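Local atomic coordinates of peptidoglycan D,D-transpeptidase FtsI (Yersinia pestis, PDB entry 6SYN), a protein that probably cross-links peptidoglycan as the class B D,D-transpeptidase of cell division, and is the target of beta-lactam antibiotics such as the penicillin bound here. Residues K332-G337 against R387-T392; F328-A333 against L371-V376; P26-V31 against R112-G117; I19-G24 against S180-L185. All blocks are in the same frame, centred on the assembly; numbering follows the deposited sequence.

Contacts 1 and 2 lie in the transpeptidase domain and start from the same loop, sharing Lys332 and Ala333; both are buried. Contact 2 settles that loop on helix 370-381 through amide and guanidinium donors (Gln372, Arg375) and a buried phenylalanine-valine cluster, whereas contact 1 continues with aliphatic packing and one bridging water. Contact 3 belongs to the N-terminal sheet and is only partly buried, with backbone pairing as its main chemistry. Contact 4 is buried and mostly polar; it joins the turn that follows strand 19-20 to the start of helix 183-199. Strands 19-20 and 26-38 are neighbours in one sheet, linking contacts 3 and 4, while Ser180, bonded to Ser390 and Ile391, ties contact 4 to contact 1.

Contact 1 of 4, residues K332-G337 against R387-T392; sequences KATNLG and RPLSIT
Leu336 lays its CD2 methyl over one face of the peptide joining Leu389 to Ser390, with CD2 3.8 Å from Leu389 C and 3.6 Å from Ser390 N. The flat groups of this contact are peptide units; a methyl lies over one and a water sits at the edge of another. That second peptide is Pro388-Leu389, whose N-H points to water 1, 3.2 Å from Leu389 N; the same water donates to Thr334 O at 3.0 Å. Leucine suits position 336 because its CB points alongside the other loop and the branched end comes nearer. With CG of Leu336 anti to the carbonyl carbon (chi1 -75°), Leu336 CD2 also comes within 4.0 Å of Leu389 CB. Leu336 CD2 lies 3.9 Å from Ile391 CG1, and Ile391 in turn sets its CD1 against the carbonyl oxygen of Leu336. Earlier in both segments, the CB of Leu389 is directed toward the other loop, and its CD1 methyl meets Thr334 CB at 3.6 Å, the two side chains running obliquely past one another. Threonine serves two needs here. Its carbon face packs on Leu389 and on helix 370-381, while OG1 is bonded to Glu341, which also receives the N-H of Leu336. The CB of Ser390 points away, so that its backbone is what meets Leu336. Two irregular loops of the transpeptidase domain are thus joined beside helix 370-381. The chemistry implies an association that depends on fit of aliphatic groups with a single water-mediated polar link, while most direct bonds holding each loop run to other parts of the fold, such as Glu341, Val217 and Ser180.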
loop_
_atom_site.group_PDB
_atom_site.type_symbol
_atom_site.label_atom_id
_atom_site.label_comp_id
_atom_site.label_asym_id
_atom_site.label_seq_id
_atom_site.Cartn_x
_atom_site.Cartn_y
_atom_site.Cartn_z
ATOM N N LYS A 332 -3.070 4.951 15.726
ATOM C CA LYS A 332 -4.462 5.435 15.557
ATOM C C LYS A 332 -5.083 4.798 14.316
ATOM O O LYS A 332 -4.401 4.737 13.274
ATOM C CB LYS A 332 -4.479 6.958 15.425
ATOM C CG LYS A 332 -4.238 7.733 16.711
ATOM C CD LYS A 332 -4.170 9.220 16.463
ATOM C CE LYS A 332 -3.798 10.020 17.693
ATOM N NZ LYS A 332 -3.719 11.471 17.396
ATOM N N ALA A 333 -6.345 4.377 14.423
ATOM C CA ALA A 333 -7.115 3.767 13.316
ATOM C C ALA A 333 -7.149 4.746 12.140
ATOM O O ALA A 333 -7.130 5.965 12.377
ATOM C CB ALA A 333 -8.502 3.385 13.775
ATOM N N THR A 334 -7.149 4.208 10.919
ATOM C CA THR A 334 -7.200 4.966 9.641
ATOM C C THR A 334 -8.680 5.094 9.233
ATOM O O THR A 334 -9.008 6.057 8.519
ATOM C CB THR A 334 -6.210 4.336 8.650
ATOM O OG1 THR A 334 -6.449 2.930 8.588
ATOM C CG2 THR A 334 -4.767 4.563 9.053
ATOM N N ASN A 335 -9.533 4.189 9.728
ATOM C CA ASN A 335 -11.022 4.263 9.732
ATOM C C ASN A 335 -11.602 4.228 8.308
ATOM O O ASN A 335 -12.582 4.962 8.065
ATOM C CB ASN A 335 -11.536 5.513 10.458
ATOM C CG ASN A 335 -11.185 5.559 11.930
ATOM O OD1 ASN A 335 -10.754 6.595 12.430
ATOM N ND2 ASN A 335 -11.378 4.455 12.638
ATOM N N LEU A 336 -11.066 3.396 7.409
ATOM C CA LEU A 336 -11.542 3.322 5.997
ATOM C C LEU A 336 -12.613 2.241 5.833
ATOM O O LEU A 336 -13.220 2.205 4.751
ATOM C CB LEU A 336 -10.361 3.067 5.059
ATOM C CG LEU A 336 -9.468 4.279 4.813
ATOM C CD1 LEU A 336 -8.350 3.923 3.853
ATOM C CD2 LEU A 336 -10.283 5.455 4.287
ATOM N N GLY A 337 -12.831 1.406 6.856
ATOM C CA GLY A 337 -13.897 0.387 6.889
ATOM C C GLY A 337 -13.519 -0.876 6.136
ATOM O O GLY A 337 -14.400 -1.734 5.960
ATOM N N ARG A 387 -5.408 15.497 8.590
ATOM C CA ARG A 387 -6.728 15.304 7.932
ATOM C C ARG A 387 -7.090 13.821 7.943
ATOM O O ARG A 387 -6.217 12.964 7.876
ATOM C CB ARG A 387 -6.703 15.879 6.511
ATOM C CG ARG A 387 -7.392 17.233 6.401
ATOM C CD ARG A 387 -7.479 17.789 4.992
ATOM N NE ARG A 387 -6.231 18.449 4.643
ATOM C CZ ARG A 387 -5.972 19.746 4.782
ATOM N NH1 ARG A 387 -4.782 20.208 4.438
ATOM N NH2 ARG A 387 -6.886 20.580 5.244
ATOM N N PRO A 388 -8.386 13.471 8.085
ATOM C CA PRO A 388 -8.834 12.089 7.917
ATOM C C PRO A 388 -8.746 11.555 6.479
ATOM O O PRO A 388 -8.966 12.298 5.541
ATOM C CB PRO A 388 -10.310 12.090 8.354
ATOM C CG PRO A 388 -10.735 13.548 8.363
ATOM C CD PRO A 388 -9.471 14.370 8.506
ATOM N N LEU A 389 -8.472 10.255 6.362
ATOM C CA LEU A 389 -8.401 9.496 5.087
ATOM C C LEU A 389 -9.817 9.164 4.597
ATOM O O LEU A 389 -10.730 9.147 5.436
ATOM C CB LEU A 389 -7.599 8.218 5.346
ATOM C CG LEU A 389 -6.139 8.423 5.747
ATOM C CD1 LEU A 389 -5.614 7.225 6.523
ATOM C CD2 LEU A 389 -5.275 8.691 4.523
ATOM N N SER A 390 -9.988 8.908 3.292
ATOM C CA SER A 390 -11.196 8.256 2.711
ATOM C C SER A 390 -10.847 7.551 1.387
ATOM O O SER A 390 -9.905 8.019 0.714
ATOM C CB SER A 390 -12.338 9.244 2.554
ATOM O OG SER A 390 -12.033 10.250 1.604
ATOM N N ILE A 391 -11.565 6.462 1.052
ATOM C CA ILE A 391 -11.462 5.720 -0.251
ATOM C C ILE A 391 -12.632 6.110 -1.162
ATOM O O ILE A 391 -12.772 5.464 -2.221
ATOM C CB ILE A 391 -11.401 4.172 -0.134
ATOM C CG1 ILE A 391 -11.865 3.622 1.217
ATOM C CG2 ILE A 391 -10.017 3.650 -0.505
ATOM C CD1 ILE A 391 -13.362 3.683 1.423
ATOM N N THR A 392 -13.445 7.104 -0.790
ATOM C CA THR A 392 -14.581 7.595 -1.622
ATOM C C THR A 392 -14.371 9.080 -1.931
ATOM O O THR A 392 -13.825 9.789 -1.074
ATOM C CB THR A 392 -15.933 7.298 -0.958
ATOM O OG1 THR A 392 -16.030 8.001 0.283
ATOM C CG2 THR A 392 -16.138 5.817 -0.723
HETATM O O HOH W 1 -7.509 8.644 8.923
#

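Contact 2 of 4, residues F328-A333 against L371-V376; sequences FGFGKA and LQLARV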
loop_
_atom_site.group_PDB
_atom_site.type_symbol
_atom_site.label_atom_id
_atom_site.label_comp_id
_atom_site.label_asym_id
_atom_site.label_seq_id
_atom_site.Cartn_x
_atom_site.Cartn_y
_atom_site.Cartn_z
ATOM N N PHE A 328 0.748 12.835 14.751
ATOM C CA PHE A 328 0.861 12.564 13.292
ATOM C C PHE A 328 0.047 11.324 12.908
ATOM O O PHE A 328 -0.130 11.084 11.698
ATOM C CB PHE A 328 2.329 12.462 12.868
ATOM C CG PHE A 328 2.917 13.774 12.415
ATOM C CD1 PHE A 328 3.529 14.633 13.315
ATOM C CD2 PHE A 328 2.820 14.173 11.090
ATOM C CE1 PHE A 328 4.058 15.845 12.891
ATOM C CE2 PHE A 328 3.349 15.385 10.668
ATOM C CZ PHE A 328 3.970 16.218 11.570
ATOM N N GLY A 329 -0.424 10.565 13.900
ATOM C CA GLY A 329 -1.456 9.525 13.721
ATOM C C GLY A 329 -0.921 8.106 13.827
ATOM O O GLY A 329 -1.679 7.184 13.487
ATOM N N PHE A 330 0.324 7.908 14.270
ATOM C CA PHE A 330 0.825 6.565 14.664
ATOM C C PHE A 330 -0.002 6.094 15.872
ATOM O O PHE A 330 -0.389 6.938 16.717
ATOM C CB PHE A 330 2.339 6.577 14.906
ATOM C CG PHE A 330 3.210 6.487 13.671
ATOM C CD1 PHE A 330 2.677 6.226 12.413
ATOM C CD2 PHE A 330 4.586 6.636 13.770
ATOM C CE1 PHE A 330 3.492 6.138 11.294
ATOM C CE2 PHE A 330 5.400 6.540 12.650
ATOM C CZ PHE A 330 4.853 6.285 11.414
ATOM N N GLY A 331 -0.327 4.796 15.905
ATOM C CA GLY A 331 -1.120 4.152 16.973
ATOM C C GLY A 331 -2.604 4.469 16.877
ATOM O O GLY A 331 -3.323 4.248 17.868
ATOM N N LYS A 332 -3.070 4.951 15.726
ATOM C CA LYS A 332 -4.462 5.435 15.557
ATOM C C LYS A 332 -5.083 4.798 14.316
ATOM O O LYS A 332 -4.401 4.737 13.274
ATOM C CB LYS A 332 -4.479 6.958 15.425
ATOM C CG LYS A 332 -4.238 7.733 16.711
ATOM C CD LYS A 332 -4.170 9.220 16.463
ATOM C CE LYS A 332 -3.798 10.020 17.693
ATOM N NZ LYS A 332 -3.719 11.471 17.396
ATOM N N ALA A 333 -6.345 4.377 14.423
ATOM C CA ALA A 333 -7.115 3.767 13.316
ATOM C C ALA A 333 -7.149 4.746 12.140
ATOM O O ALA A 333 -7.130 5.965 12.377
ATOM C CB ALA A 333 -8.502 3.385 13.775
ATOM N N LEU A 371 -0.307 2.700 4.950
ATOM C CA LEU A 371 -1.374 3.736 4.906
ATOM C C LEU A 371 -1.168 4.739 6.050
ATOM O O LEU A 371 -1.343 5.961 5.808
ATOM C CB LEU A 371 -2.755 3.075 4.984
ATOM C CG LEU A 371 -3.934 4.050 4.988
ATOM C CD1 LEU A 371 -3.912 4.947 3.755
ATOM C CD2 LEU A 371 -5.263 3.317 5.092
ATOM N N GLN A 372 -0.804 4.254 7.243
ATOM C CA GLN A 372 -0.561 5.110 8.434
ATOM C C GLN A 372 0.608 6.054 8.139
ATOM O O GLN A 372 0.517 7.246 8.502
ATOM C CB GLN A 372 -0.301 4.258 9.675
ATOM C CG GLN A 372 -1.570 3.880 10.424
ATOM C CD GLN A 372 -1.257 3.166 11.713
ATOM O OE1 GLN A 372 -0.385 2.302 11.758
ATOM N NE2 GLN A 372 -1.966 3.530 12.772
ATOM N N LEU A 373 1.645 5.535 7.473
ATOM C CA LEU A 373 2.879 6.285 7.111
ATOM C C LEU A 373 2.556 7.346 6.047
ATOM O O LEU A 373 3.158 8.431 6.099
ATOM C CB LEU A 373 3.939 5.292 6.623
ATOM C CG LEU A 373 5.320 5.885 6.337
ATOM C CD1 LEU A 373 5.897 6.557 7.574
ATOM C CD2 LEU A 373 6.280 4.813 5.829
ATOM N N ALA A 374 1.644 7.037 5.119
ATOM C CA ALA A 374 1.199 7.955 4.046
ATOM C C ALA A 374 0.510 9.163 4.681
ATOM O O ALA A 374 0.754 10.294 4.225
ATOM C CB ALA A 374 0.283 7.241 3.086
ATOM N N ARG A 375 -0.298 8.925 5.716
ATOM C CA ARG A 375 -1.036 9.992 6.435
ATOM C C ARG A 375 -0.044 10.890 7.188
ATOM O O ARG A 375 -0.276 12.112 7.205
ATOM C CB ARG A 375 -2.088 9.389 7.363
ATOM C CG ARG A 375 -3.054 10.423 7.926
ATOM C CD ARG A 375 -3.997 9.866 8.972
ATOM N NE ARG A 375 -3.314 8.988 9.909
ATOM C CZ ARG A 375 -3.899 8.032 10.619
ATOM N NH1 ARG A 375 -5.201 7.821 10.520
ATOM N NH2 ARG A 375 -3.173 7.286 11.434
ATOM N N VAL A 376 1.017 10.329 7.779
ATOM C CA VAL A 376 2.105 11.134 8.411
ATOM C C VAL A 376 2.624 12.134 7.365
ATOM O O VAL A 376 2.654 13.342 7.652
ATOM C CB VAL A 376 3.234 10.251 8.984
ATOM C CG1 VAL A 376 4.464 11.068 9.351
ATOM C CG2 VAL A 376 2.767 9.443 10.185
HETATM O O HOH W 2 -0.680 8.560 10.559
#
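Lys332 O receives two side-chain donors from helix 370-381: Gln372 NE2 at 2.8 Å, and Arg375 NH2 in a weak bond at 3.4 Å. The loop that offers this oxygen leaves helix 319-327 by a Schellman motif at Gly329 and then makes a type II turn from Gly329 to Lys332. Gly329 and Gly331 both have positive phi, which suits glycine. The Gln372 amide keeps Lys332 O close to its own plane, though NE2 stands above the plane of the carbonyl. Arg375 reaches round with a bend at chi3 (43°), which brings its guanidinium edge to the loop; NH1 donates to Ala333 O at 3.3 Å, with an N-H...O angle of 162°. Arginine suits this place because its several N-H groups can serve a row of carbonyls at once. Its NE donates to water 2, which passes hydrogen bonds on to Phe328 O and Gln372 O, so buried backbone oxygens are satisfied. Beside the polar bonds lies an apolar cluster, which Met257 of helix 255-264 also touches. Val376 packs on both phenylalanines: CG1 lies 3.9 Å from Phe328 CD2, and CG2 lies 3.6 Å from Phe330 CE1.

Contact 3 of 4, residues P26-V31 against R112-G117; sequences PLAVSV and RYYPAG
Val29 and Tyr113 form an antiparallel hydrogen-bonded pair, Val29 N to Tyr113 O at 3.0 Å and Tyr113 N to Val29 O at 2.8 Å. The face bearing Ser30 and Arg112 is the tight one. Arg112 bends at chi2 (41°) and carries its guanidinium across to the neighbouring strand, where Ala28 CB lies over one face, toward its rim, 3.7 Å from Arg112 NH1. A small methyl fits over the flat group. NH2 makes a weak bond to Ser30 OG at 3.4 Å, but Ser30 OG is also hydrogen-bonded to Ser110, and the firmer partners of Arg112 are Gly17 O and Glu138. Glu138 also takes the hydroxyl of Tyr114, whose CE1 touches Ala28 CB at 4.0 Å. The face of Val29 and Tyr113 is looser and nearer solvent: the tyrosine ring leads away, and Val29 CG2 merely approaches the exposed Pro115 at CG, 4.4 Å off. Past the paired residues regular pairing ends as 114-117 makes a type I turn; Leu27 O still meets Tyr114 CA, and water 3 bridges Leu27 O and Ala116 N. Leu27 and Ala28 both face Ile19, a classic beta bulge, where strand 26-38 turns a corner in the antiparallel part of the N-terminal domain's sheet.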
loop_
_atom_site.group_PDB
_atom_site.type_symbol
_atom_site.label_atom_id
_atom_site.label_comp_id
_atom_site.label_asym_id
_atom_site.label_seq_id
_atom_site.Cartn_x
_atom_site.Cartn_y
_atom_site.Cartn_z
ATOM N N PRO A 26 -15.179 2.931 -14.831
ATOM C CA PRO A 26 -15.691 1.725 -14.182
ATOM C C PRO A 26 -14.553 0.822 -13.690
ATOM O O PRO A 26 -13.600 0.655 -14.428
ATOM C CB PRO A 26 -16.501 1.029 -15.288
ATOM C CG PRO A 26 -16.776 2.126 -16.298
ATOM C CD PRO A 26 -15.534 2.988 -16.257
ATOM N N LEU A 27 -14.682 0.287 -12.471
ATOM C CA LEU A 27 -13.721 -0.681 -11.868
ATOM C C LEU A 27 -14.427 -2.001 -11.522
ATOM O O LEU A 27 -13.757 -3.044 -11.568
ATOM C CB LEU A 27 -13.088 -0.072 -10.612
ATOM C CG LEU A 27 -12.538 1.346 -10.739
ATOM C CD1 LEU A 27 -11.810 1.735 -9.466
ATOM C CD2 LEU A 27 -11.609 1.480 -11.935
ATOM N N ALA A 28 -15.704 -1.956 -11.133
ATOM C CA ALA A 28 -16.532 -3.147 -10.839
ATOM C C ALA A 28 -17.887 -2.985 -11.529
ATOM O O ALA A 28 -18.621 -2.043 -11.176
ATOM C CB ALA A 28 -16.681 -3.336 -9.349
ATOM N N VAL A 29 -18.181 -3.865 -12.490
ATOM C CA VAL A 29 -19.401 -3.809 -13.347
ATOM C C VAL A 29 -20.058 -5.193 -13.360
ATOM O O VAL A 29 -19.337 -6.196 -13.499
ATOM C CB VAL A 29 -19.057 -3.334 -14.770
ATOM C CG1 VAL A 29 -20.296 -3.196 -15.637
ATOM C CG2 VAL A 29 -18.285 -2.026 -14.758
ATOM N N SER A 30 -21.383 -5.231 -13.207
ATOM C CA SER A 30 -22.228 -6.447 -13.312
ATOM C C SER A 30 -22.657 -6.619 -14.772
ATOM O O SER A 30 -23.404 -5.752 -15.259
ATOM C CB SER A 30 -23.415 -6.362 -12.384
ATOM O OG SER A 30 -23.129 -6.995 -11.145
ATOM N N VAL A 31 -22.175 -7.669 -15.448
ATOM C CA VAL A 31 -22.426 -7.917 -16.901
ATOM C C VAL A 31 -23.236 -9.201 -17.047
ATOM O O VAL A 31 -22.885 -10.228 -16.470
ATOM C CB VAL A 31 -21.115 -7.973 -17.712
ATOM C CG1 VAL A 31 -21.279 -8.686 -19.047
ATOM C CG2 VAL A 31 -20.546 -6.581 -17.932
ATOM N N ARG A 112 -19.604 -10.346 -12.032
ATOM C CA ARG A 112 -18.880 -9.203 -11.432
ATOM C C ARG A 112 -17.538 -9.102 -12.163
ATOM O O ARG A 112 -16.649 -9.926 -11.877
ATOM C CB ARG A 112 -18.759 -9.389 -9.914
ATOM C CG ARG A 112 -18.614 -8.091 -9.133
ATOM C CD ARG A 112 -19.506 -6.976 -9.641
ATOM N NE ARG A 112 -19.465 -5.837 -8.747
ATOM C CZ ARG A 112 -20.191 -4.733 -8.880
ATOM N NH1 ARG A 112 -20.051 -3.757 -7.997
ATOM N NH2 ARG A 112 -21.052 -4.603 -9.876
ATOM N N TYR A 113 -17.431 -8.168 -13.114
ATOM C CA TYR A 113 -16.259 -8.013 -14.017
ATOM C C TYR A 113 -15.437 -6.789 -13.597
ATOM O O TYR A 113 -16.018 -5.722 -13.313
ATOM C CB TYR A 113 -16.700 -7.941 -15.482
ATOM C CG TYR A 113 -15.567 -7.644 -16.432
ATOM C CD1 TYR A 113 -14.619 -8.606 -16.740
ATOM C CD2 TYR A 113 -15.413 -6.382 -16.983
ATOM C CE1 TYR A 113 -13.555 -8.326 -17.584
ATOM C CE2 TYR A 113 -14.355 -6.084 -17.824
ATOM C CZ TYR A 113 -13.422 -7.059 -18.126
ATOM O OH TYR A 113 -12.383 -6.767 -18.961
ATOM N N TYR A 114 -14.112 -6.953 -13.562
ATOM C CA TYR A 114 -13.132 -5.931 -13.108
ATOM C C TYR A 114 -12.290 -5.475 -14.298
ATOM O O TYR A 114 -11.296 -6.119 -14.625
ATOM C CB TYR A 114 -12.287 -6.491 -11.960
ATOM C CG TYR A 114 -13.115 -7.030 -10.823
ATOM C CD1 TYR A 114 -13.685 -6.178 -9.887
ATOM C CD2 TYR A 114 -13.372 -8.390 -10.708
ATOM C CE1 TYR A 114 -14.465 -6.665 -8.849
ATOM C CE2 TYR A 114 -14.151 -8.893 -9.677
ATOM C CZ TYR A 114 -14.700 -8.026 -8.747
ATOM O OH TYR A 114 -15.478 -8.501 -7.733
ATOM N N PRO A 115 -12.657 -4.355 -14.971
ATOM C CA PRO A 115 -11.926 -3.873 -16.147
ATOM C C PRO A 115 -10.503 -3.356 -15.874
ATOM O O PRO A 115 -9.766 -3.250 -16.828
ATOM C CB PRO A 115 -12.799 -2.722 -16.681
ATOM C CG PRO A 115 -14.147 -2.954 -16.045
ATOM C CD PRO A 115 -13.813 -3.498 -14.675
ATOM N N ALA A 116 -10.159 -3.034 -14.621
ATOM C CA ALA A 116 -8.803 -2.586 -14.217
ATOM C C ALA A 116 -7.952 -3.790 -13.788
ATOM O O ALA A 116 -6.722 -3.625 -13.669
ATOM C CB ALA A 116 -8.899 -1.540 -13.133
ATOM N N GLY A 117 -8.584 -4.950 -13.559
ATOM C CA GLY A 117 -7.925 -6.258 -13.362
ATOM C C GLY A 117 -7.133 -6.345 -12.065
ATOM O O GLY A 117 -7.699 -6.036 -10.995
HETATM O O HOH W 3 -11.131 -3.344 -11.878
#

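Contact 4 of 4, residues I19-G24 against S180-L185; sequences ISDRSG and SVDERL. With ACT (acetate ion), chain C.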
loop_
_atom_site.group_PDB
_atom_site.type_symbol
_atom_site.label_atom_id
_atom_site.label_comp_id
_atom_site.label_asym_id
_atom_site.label_seq_id
_atom_site.Cartn_x
_atom_site.Cartn_y
_atom_site.Cartn_z
ATOM N N ILE A 19 -19.014 0.152 -9.110
ATOM C CA ILE A 19 -17.859 0.845 -8.467
ATOM C C ILE A 19 -17.049 1.542 -9.562
ATOM O O ILE A 19 -16.588 0.850 -10.493
ATOM C CB ILE A 19 -16.974 -0.117 -7.650
ATOM C CG1 ILE A 19 -17.804 -1.057 -6.769
ATOM C CG2 ILE A 19 -15.959 0.680 -6.844
ATOM C CD1 ILE A 19 -16.990 -2.073 -6.002
ATOM N N SER A 20 -16.880 2.857 -9.437
ATOM C CA SER A 20 -16.074 3.695 -10.355
ATOM C C SER A 20 -15.004 4.448 -9.563
ATOM O O SER A 20 -15.110 4.533 -8.328
ATOM C CB SER A 20 -16.955 4.643 -11.104
ATOM O OG SER A 20 -17.517 5.596 -10.215
ATOM N N ASP A 21 -14.017 4.987 -10.276
ATOM C CA ASP A 21 -12.943 5.849 -9.717
ATOM C C ASP A 21 -13.472 7.292 -9.647
ATOM O O ASP A 21 -14.618 7.534 -10.088
ATOM C CB ASP A 21 -11.647 5.667 -10.521
ATOM C CG ASP A 21 -11.518 6.558 -11.747
ATOM O OD1 ASP A 21 -12.560 7.066 -12.222
ATOM O OD2 ASP A 21 -10.366 6.744 -12.215
ATOM N N ARG A 22 -12.658 8.216 -9.134
ATOM C CA ARG A 22 -13.059 9.611 -8.794
ATOM C C ARG A 22 -13.678 10.348 -9.996
ATOM O O ARG A 22 -14.448 11.285 -9.733
ATOM C CB ARG A 22 -11.876 10.384 -8.198
ATOM C CG ARG A 22 -10.657 10.547 -9.097
ATOM C CD ARG A 22 -9.641 11.481 -8.461
ATOM N NE ARG A 22 -10.305 12.655 -7.892
ATOM C CZ ARG A 22 -10.666 12.802 -6.616
ATOM N NH1 ARG A 22 -10.416 11.860 -5.723
ATOM N NH2 ARG A 22 -11.292 13.900 -6.233
ATOM N N SER A 23 -13.377 9.950 -11.242
ATOM C CA SER A 23 -13.848 10.613 -12.493
ATOM C C SER A 23 -14.932 9.795 -13.211
ATOM O O SER A 23 -15.391 10.256 -14.268
ATOM C CB SER A 23 -12.699 10.890 -13.423
ATOM O OG SER A 23 -11.898 11.961 -12.943
ATOM N N GLY A 24 -15.318 8.630 -12.682
ATOM C CA GLY A 24 -16.397 7.797 -13.245
ATOM C C GLY A 24 -15.896 6.692 -14.166
ATOM O O GLY A 24 -16.718 6.190 -14.958
ATOM N N SER A 180 -12.409 7.395 -4.163
ATOM C CA SER A 180 -11.467 8.544 -4.131
ATOM C C SER A 180 -10.271 8.279 -5.062
ATOM O O SER A 180 -9.581 9.244 -5.417
ATOM C CB SER A 180 -11.006 8.790 -2.725
ATOM O OG SER A 180 -10.123 7.759 -2.315
ATOM N N VAL A 181 -10.043 7.015 -5.436
ATOM C CA VAL A 181 -8.869 6.542 -6.231
ATOM C C VAL A 181 -8.989 7.033 -7.683
ATOM O O VAL A 181 -10.123 7.273 -8.137
ATOM C CB VAL A 181 -8.769 5.007 -6.138
ATOM C CG1 VAL A 181 -7.815 4.404 -7.158
ATOM C CG2 VAL A 181 -8.389 4.573 -4.734
ATOM N N ASP A 182 -7.858 7.192 -8.376
ATOM C CA ASP A 182 -7.794 7.551 -9.822
ATOM C C ASP A 182 -7.158 6.363 -10.558
ATOM O O ASP A 182 -6.071 5.931 -10.123
ATOM C CB ASP A 182 -7.056 8.881 -10.023
ATOM C CG ASP A 182 -7.041 9.398 -11.455
ATOM O OD1 ASP A 182 -7.073 8.567 -12.382
ATOM O OD2 ASP A 182 -6.999 10.635 -11.638
ATOM N N GLU A 183 -7.824 5.837 -11.594
ATOM C CA GLU A 183 -7.409 4.596 -12.315
ATOM C C GLU A 183 -6.061 4.835 -13.009
ATOM O O GLU A 183 -5.209 3.926 -12.942
ATOM C CB GLU A 183 -8.491 4.124 -13.296
ATOM C CG GLU A 183 -7.963 3.339 -14.496
ATOM C CD GLU A 183 -7.283 2.019 -14.166
ATOM O OE1 GLU A 183 -7.524 1.510 -13.059
ATOM O OE2 GLU A 183 -6.510 1.502 -15.007
ATOM N N ARG A 184 -5.885 5.995 -13.655
ATOM C CA ARG A 184 -4.623 6.396 -14.335
ATOM C C ARG A 184 -3.463 6.350 -13.333
ATOM O O ARG A 184 -2.368 5.885 -13.720
ATOM C CB ARG A 184 -4.705 7.819 -14.900
ATOM C CG ARG A 184 -5.663 8.009 -16.069
ATOM C CD ARG A 184 -5.833 9.482 -16.412
ATOM N NE ARG A 184 -6.247 10.242 -15.237
ATOM C CZ ARG A 184 -6.103 11.557 -15.055
ATOM N NH1 ARG A 184 -5.538 12.320 -15.979
ATOM N NH2 ARG A 184 -6.518 12.103 -13.925
ATOM N N LEU A 185 -3.685 6.853 -12.115
ATOM C CA LEU A 185 -2.635 7.000 -11.071
ATOM C C LEU A 185 -2.409 5.647 -10.383
ATOM O O LEU A 185 -1.250 5.351 -10.053
ATOM C CB LEU A 185 -3.039 8.087 -10.066
ATOM C CG LEU A 185 -3.272 9.495 -10.623
ATOM C CD1 LEU A 185 -3.381 10.502 -9.489
ATOM C CD2 LEU A 185 -2.174 9.927 -11.586
HETATM C C ACT C . -6.611 15.760 -15.225
HETATM O O ACT C . -5.536 15.361 -14.732
HETATM O OXT ACT C . -7.543 16.244 -14.548
HETATM C CH3 ACT C . -6.803 15.647 -16.748
#
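The type I turn from Asp21 to Gly24 meets the chain entering helix 183-199 through one backbone bond, Arg22 N to Val181 O at 2.9 Å. The side chain of Asp21 adds a second link. Its OD2 uses the anti lone pair to accept from Glu183 N at 2.8 Å, a fairly straight bond (163°), while OD1 is met from above the carboxylate plane by Ser23 N, which makes an Asx turn. Aspartate suits the place because its short acid can serve both its own turn and the first N-H of the helix. Asp182 OD1 lies only 3.8 Å from Asp21 OD2; the salt bridge of Asp21 to Arg25 and the positive end of the helix probably ease that repulsion. Arg22 runs past Asp182 CB with its aliphatic part. Bent at chi3 (-44°), it brings NH1 to Ser180 O at 2.8 Å with the oxygen in the guanidinium plane, and the same nitrogen pairs with Glu216. On the outer side, Asp182 OD2 offers its syn lone pair to Arg184 NH2 in a salt bridge of 2.8 Å, and Arg184 NH1 holds an acetate, probably from the crystallisation liquor. Asp182 is the N-cap, with a weak capping bond to Arg184 N. The turn after strand 19-20, shaped by the Asx turn, is fastened by Asp21 OD2 to the N-terminus of helix 183-199, which leads into the five-stranded sheet of the transpeptidase fold.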